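Local atomic coordinates of ubiquitin domain-containing protein DSK2,putative (Plasmodium falciparum, PDB entry 6JL3), a protein that probably acts as a ubiquitin-proteasome shuttle factor, its ubiquitin-like domain, the part in this crystal, being the likely element recognised by proteasomal receptors. Residues I5-K10 with N69-V74; D29-C34 with E43-I48. One frame throughout, in Å; residues are numbered along the deposited sequence.

Contact 1: I5-K10 with N69-V74; sequences INVSFK and NTMHLV
Ser8 pairs with Thr70, Phe9 with Met71 and Lys10 with His72 in a parallel ladder, the strand axes 4.6 Å apart at closest approach and 38° from exact alignment. Four backbone hydrogen bonds hold it: Ser8 N to Asn69 O, Met71 N to Ser8 O, Lys10 N to Met71 O and Leu73 N to Lys10 O, all 2.8 to 2.9 Å long and with angles at hydrogen of at least 166°. On the face turned to helix 27-35, Phe9 and Met71 run alongside each other; Phe9 CE2 approaches Met71 CB at 3.8 Å. The sulfur makes an oblique Met-aromatic contact, SD being 5.0 Å from the centroid of the Phe9 ring. Met71 CG meets Val7 CG1, and because the chain is extended beyond CG (chi2 -170°) its terminal CE reaches the same methyl. The other face carries Ser8, Thr70, Lys10 and His72. There Lys10 CB lies 3.8 Å from His72 CD2, while Lys10 CG touches the Thr70 methyl CG2; Ser8 OG is hydrogen-bonded to Thr18 OG1 of strand 15-21. Joining the first and last strands in parallel at the middle of the mixed sheet is the hallmark of the ubiquitin beta-grasp fold.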
loop_
_atom_site.group_PDB
_atom_site.type_symbol
_atom_site.label_atom_id
_atom_site.label_comp_id
_atom_site.label_asym_id
_atom_site.label_seq_id
_atom_site.Cartn_x
_atom_site.Cartn_y
_atom_site.Cartn_z
ATOM N N ILE A 5 1.185 12.150 3.018
ATOM C CA ILE A 5 2.159 11.916 1.966
ATOM C C ILE A 5 1.449 11.160 0.847
ATOM O O ILE A 5 0.451 10.473 1.067
ATOM C CB ILE A 5 3.386 11.119 2.475
ATOM C CG1 ILE A 5 2.982 9.709 2.921
ATOM C CG2 ILE A 5 4.088 11.874 3.607
ATOM C CD1 ILE A 5 4.166 8.746 3.064
ATOM N N ASN A 6 1.986 11.273 -0.362
ATOM C CA ASN A 6 1.451 10.525 -1.489
ATOM C C ASN A 6 2.203 9.213 -1.656
ATOM O O ASN A 6 3.434 9.171 -1.582
ATOM C CB ASN A 6 1.571 11.334 -2.784
ATOM C CG ASN A 6 0.618 12.502 -2.829
ATOM O OD1 ASN A 6 -0.574 12.361 -2.547
ATOM N ND2 ASN A 6 1.138 13.671 -3.176
ATOM N N VAL A 7 1.451 8.140 -1.872
ATOM C CA VAL A 7 2.002 6.841 -2.227
ATOM C C VAL A 7 1.267 6.349 -3.466
ATOM O O VAL A 7 0.031 6.379 -3.520
ATOM C CB VAL A 7 1.876 5.823 -1.079
ATOM C CG1 VAL A 7 2.390 4.455 -1.508
ATOM C CG2 VAL A 7 2.622 6.331 0.151
ATOM N N SER A 8 2.027 5.925 -4.467
ATOM C CA SER A 8 1.478 5.404 -5.704
ATOM C C SER A 8 1.542 3.885 -5.692
ATOM O O SER A 8 2.447 3.289 -5.104
ATOM C CB SER A 8 2.262 5.937 -6.900
ATOM O OG SER A 8 2.108 7.336 -7.013
ATOM N N PHE A 9 0.573 3.267 -6.356
ATOM C CA PHE A 9 0.500 1.823 -6.474
ATOM C C PHE A 9 0.478 1.408 -7.933
ATOM O O PHE A 9 -0.261 1.980 -8.746
ATOM C CB PHE A 9 -0.747 1.285 -5.790
ATOM C CG PHE A 9 -0.638 1.308 -4.319
ATOM C CD1 PHE A 9 -0.979 2.446 -3.618
ATOM C CD2 PHE A 9 -0.139 0.215 -3.634
ATOM C CE1 PHE A 9 -0.851 2.485 -2.262
ATOM C CE2 PHE A 9 -0.014 0.247 -2.273
ATOM C CZ PHE A 9 -0.367 1.385 -1.587
ATOM N N LYS A 10 1.293 0.410 -8.252
ATOM C CA LYS A 10 1.218 -0.327 -9.501
ATOM C C LYS A 10 0.589 -1.672 -9.177
ATOM O O LYS A 10 1.126 -2.430 -8.354
ATOM C CB LYS A 10 2.606 -0.495 -10.103
ATOM C CG LYS A 10 3.167 0.818 -10.608
ATOM C CD LYS A 10 4.551 0.651 -11.187
ATOM C CE LYS A 10 4.994 1.889 -11.956
ATOM N NZ LYS A 10 6.285 1.641 -12.664
ATOM N N ASN A 69 6.766 7.696 -2.951
ATOM C CA ASN A 69 7.153 6.312 -3.178
ATOM C C ASN A 69 6.076 5.566 -3.963
ATOM O O ASN A 69 4.884 5.879 -3.884
ATOM C CB ASN A 69 7.367 5.570 -1.845
ATOM C CG ASN A 69 8.702 5.879 -1.143
ATOM O OD1 ASN A 69 8.873 5.514 0.023
ATOM N ND2 ASN A 69 9.634 6.528 -1.833
ATOM N N THR A 70 6.514 4.545 -4.691
ATOM C CA THR A 70 5.636 3.617 -5.384
ATOM C C THR A 70 5.769 2.239 -4.749
ATOM O O THR A 70 6.871 1.793 -4.426
ATOM C CB THR A 70 5.977 3.545 -6.881
ATOM O OG1 THR A 70 5.796 4.841 -7.469
ATOM C CG2 THR A 70 5.093 2.536 -7.602
ATOM N N MET A 71 4.636 1.587 -4.540
ATOM C CA MET A 71 4.567 0.211 -4.086
ATOM C C MET A 71 3.852 -0.608 -5.150
ATOM O O MET A 71 3.159 -0.070 -6.019
ATOM C CB MET A 71 3.785 0.114 -2.776
ATOM C CG MET A 71 4.327 1.004 -1.675
ATOM S SD MET A 71 3.563 0.652 -0.087
ATOM C CE MET A 71 4.399 1.821 0.977
ATOM N N HIS A 72 4.022 -1.921 -5.084
ATOM C CA HIS A 72 3.270 -2.822 -5.937
ATOM C C HIS A 72 2.207 -3.528 -5.119
ATOM O O HIS A 72 2.416 -3.862 -3.951
ATOM C CB HIS A 72 4.168 -3.849 -6.615
ATOM C CG HIS A 72 5.014 -3.273 -7.693
ATOM N ND1 HIS A 72 6.135 -2.515 -7.432
ATOM C CD2 HIS A 72 4.901 -3.324 -9.041
ATOM C CE1 HIS A 72 6.685 -2.138 -8.571
ATOM N NE2 HIS A 72 5.955 -2.615 -9.564
ATOM N N LEU A 73 1.067 -3.748 -5.740
ATOM C CA LEU A 73 -0.032 -4.500 -5.150
ATOM C C LEU A 73 -0.313 -5.698 -6.043
ATOM O O LEU A 73 -0.605 -5.539 -7.237
ATOM C CB LEU A 73 -1.264 -3.606 -5.025
ATOM C CG LEU A 73 -2.491 -4.251 -4.403
ATOM C CD1 LEU A 73 -2.228 -4.666 -2.975
ATOM C CD2 LEU A 73 -3.648 -3.270 -4.487
ATOM N N VAL A 74 -0.199 -6.893 -5.471
ATOM C CA VAL A 74 -0.435 -8.137 -6.184
ATOM C C VAL A 74 -1.427 -8.978 -5.387
ATOM O O VAL A 74 -1.714 -8.707 -4.217
ATOM C CB VAL A 74 0.869 -8.920 -6.471
ATOM C CG1 VAL A 74 1.849 -8.043 -7.247
ATOM C CG2 VAL A 74 1.500 -9.444 -5.195
#

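Contact 2: D29-C34 with E43-I48; sequences DLKKIC and EAQRII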
loop_
_atom_site.group_PDB
_atom_site.type_symbol
_atom_site.label_atom_id
_atom_site.label_comp_id
_atom_site.label_asym_id
_atom_site.label_seq_id
_atom_site.Cartn_x
_atom_site.Cartn_y
_atom_site.Cartn_z
ATOM N N ASP A 29 -4.324 -0.911 7.495
ATOM C CA ASP A 29 -5.027 0.318 7.130
ATOM C C ASP A 29 -4.836 0.623 5.647
ATOM O O ASP A 29 -5.775 1.039 4.954
ATOM C CB ASP A 29 -4.487 1.518 7.922
ATOM C CG ASP A 29 -4.887 1.535 9.391
ATOM O OD1 ASP A 29 -5.951 1.011 9.759
ATOM O OD2 ASP A 29 -4.118 2.125 10.190
ATOM N N LEU A 30 -3.598 0.476 5.162
ATOM C CA LEU A 30 -3.287 0.751 3.763
ATOM C C LEU A 30 -3.986 -0.230 2.833
ATOM O O LEU A 30 -4.468 0.170 1.771
ATOM C CB LEU A 30 -1.770 0.735 3.581
ATOM C CG LEU A 30 -1.254 1.112 2.197
ATOM C CD1 LEU A 30 -1.723 2.510 1.815
ATOM C CD2 LEU A 30 0.263 1.018 2.141
ATOM N N LYS A 31 -4.073 -1.510 3.209
ATOM C CA LYS A 31 -4.833 -2.467 2.411
ATOM C C LYS A 31 -6.306 -2.075 2.337
ATOM O O LYS A 31 -6.946 -2.221 1.288
ATOM C CB LYS A 31 -4.695 -3.875 2.983
ATOM C CG LYS A 31 -3.322 -4.497 2.802
ATOM C CD LYS A 31 -3.266 -5.907 3.374
ATOM C CE LYS A 31 -1.948 -6.572 3.029
ATOM N NZ LYS A 31 -1.800 -7.885 3.708
ATOM N N LYS A 32 -6.875 -1.599 3.445
ATOM C CA LYS A 32 -8.266 -1.153 3.425
ATOM C C LYS A 32 -8.450 0.001 2.447
ATOM O O LYS A 32 -9.452 0.054 1.719
ATOM C CB LYS A 32 -8.733 -0.786 4.834
ATOM C CG LYS A 32 -8.877 -2.005 5.734
ATOM C CD LYS A 32 -9.061 -1.629 7.189
ATOM C CE LYS A 32 -9.280 -2.880 8.023
ATOM N NZ LYS A 32 -9.422 -2.565 9.471
ATOM N N ILE A 33 -7.488 0.927 2.399
ATOM C CA ILE A 33 -7.517 1.993 1.403
ATOM C C ILE A 33 -7.442 1.403 -0.002
ATOM O O ILE A 33 -8.208 1.781 -0.898
ATOM C CB ILE A 33 -6.376 2.995 1.663
ATOM C CG1 ILE A 33 -6.623 3.778 2.956
ATOM C CG2 ILE A 33 -6.223 3.943 0.477
ATOM C CD1 ILE A 33 -5.424 4.598 3.420
ATOM N N CYS A 34 -6.522 0.465 -0.225
ATOM C CA CYS A 34 -6.369 -0.127 -1.550
ATOM C C CYS A 34 -7.659 -0.797 -2.005
ATOM O O CYS A 34 -8.030 -0.715 -3.186
ATOM C CB CYS A 34 -5.222 -1.133 -1.560
ATOM S SG CYS A 34 -3.585 -0.403 -1.521
ATOM N N GLU A 43 -7.920 -9.419 2.201
ATOM C CA GLU A 43 -7.276 -10.680 2.538
ATOM C C GLU A 43 -6.491 -11.275 1.374
ATOM O O GLU A 43 -5.610 -12.109 1.607
ATOM C CB GLU A 43 -8.328 -11.654 3.072
ATOM C CG GLU A 43 -9.015 -11.172 4.356
ATOM C CD GLU A 43 -10.213 -10.251 4.120
ATOM O OE1 GLU A 43 -10.840 -9.848 5.121
ATOM O OE2 GLU A 43 -10.531 -9.927 2.954
ATOM N N ALA A 44 -6.771 -10.863 0.138
ATOM C CA ALA A 44 -6.029 -11.352 -1.021
ATOM C C ALA A 44 -4.870 -10.448 -1.413
ATOM O O ALA A 44 -4.087 -10.813 -2.297
ATOM C CB ALA A 44 -6.957 -11.493 -2.230
ATOM N N GLN A 45 -4.750 -9.276 -0.796
ATOM C CA GLN A 45 -3.732 -8.322 -1.190
ATOM C C GLN A 45 -2.379 -8.653 -0.589
ATOM O O GLN A 45 -2.270 -9.005 0.594
ATOM C CB GLN A 45 -4.096 -6.936 -0.689
ATOM C CG GLN A 45 -5.265 -6.296 -1.352
ATOM C CD GLN A 45 -5.551 -4.924 -0.792
ATOM O OE1 GLN A 45 -4.661 -4.246 -0.270
ATOM N NE2 GLN A 45 -6.804 -4.504 -0.879
ATOM N N ARG A 46 -1.336 -8.462 -1.390
ATOM C CA ARG A 46 0.037 -8.453 -0.893
ATOM C C ARG A 46 0.667 -7.149 -1.363
ATOM O O ARG A 46 0.702 -6.873 -2.574
ATOM C CB ARG A 46 0.816 -9.665 -1.419
ATOM C CG ARG A 46 0.182 -11.011 -1.070
ATOM C CD ARG A 46 0.188 -11.288 0.433
ATOM N NE ARG A 46 -0.399 -12.588 0.754
ATOM C CZ ARG A 46 -1.671 -12.782 1.079
ATOM N NH1 ARG A 46 -2.515 -11.763 1.135
ATOM N NH2 ARG A 46 -2.104 -14.005 1.353
ATOM N N ILE A 47 1.106 -6.321 -0.413
ATOM C CA ILE A 47 1.773 -5.062 -0.723
ATOM C C ILE A 47 3.276 -5.296 -0.701
ATOM O O ILE A 47 3.835 -5.756 0.312
ATOM C CB ILE A 47 1.349 -3.940 0.236
ATOM C CG1 ILE A 47 -0.156 -3.681 0.114
ATOM C CG2 ILE A 47 2.164 -2.684 -0.061
ATOM C CD1 ILE A 47 -0.693 -2.610 1.047
ATOM N N ILE A 48 3.930 -4.988 -1.823
ATOM C CA ILE A 48 5.350 -5.243 -2.031
ATOM C C ILE A 48 6.070 -3.902 -2.052
ATOM O O ILE A 48 5.726 -3.018 -2.841
ATOM C CB ILE A 48 5.606 -5.998 -3.352
ATOM C CG1 ILE A 48 4.637 -7.179 -3.517
ATOM C CG2 ILE A 48 7.092 -6.367 -3.452
ATOM C CD1 ILE A 48 4.673 -8.208 -2.444
HETATM O O HOH W 1 1.197 -7.352 2.313
#
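Gln45 and Ile47 face Leu30, Lys31 and Cys34 where the helix of the ubiquitin-like beta-grasp fold lies over its sheet, the helix and strand axes 9.7 Å apart at closest approach and at 113° to each other. Just before the strand, Glu43 contributes its carbonyl O, which accepts from Arg46 NH1. Gln45 then reaches for the helix: its chain is extended beyond CG (chi2 -180°), carrying the amide past Lys31, which runs the opposite way. Gln45 NE2 donates to Lys31 O at 3.2 Å, a bent bond (145° at hydrogen) with the donor tilted from the carbonyl plane; NE2 also bonds to Ile40 O. The amide oxygen OE1 lies against the helix, 3.2 Å from Lys31 CA and 3.4 Å from Cys34 CB, and makes no hydrogen bond with the nearby Lys31 O, both being acceptors. In return Lys31 NZ makes a weak bond to Gln45 O, besides its salt bridge with Asp56. Arg46 turns its CB away from the helix, and its NH1 bonds to Gln45 O as well, at 2.8 Å. Ile47 sends CD1 between Lys31 CG, 3.7 Å away, and Leu30 CD2, 3.9 Å away. A water accepts from Ile47 N at 2.9 Å and weakly from Lys31 NZ.

How the contacts relate
From the N terminus the chain enters strand 5-11, half of contact 1, turns back through strand 15-21 and reaches helix 27-35. Contact 2 closes first: after eight intervening residues, segment 43-48 comes back across the sheet-facing side of the helix. The chain continues through strand 52-53 before segment 69-74 closes contact 1 beside the first strand, so the smaller loop is nested inside the larger. The two meet because strands 70-75 and 45-49 are antiparallel neighbours: His72 O lies 2.8 Å from Ile48 N, a probable hydrogen bond. Within the core, Met71 SD packs 3.6 Å from Ile47 CG2, and Leu30 touches both Phe9 and Met71, tying the helix to the central strands.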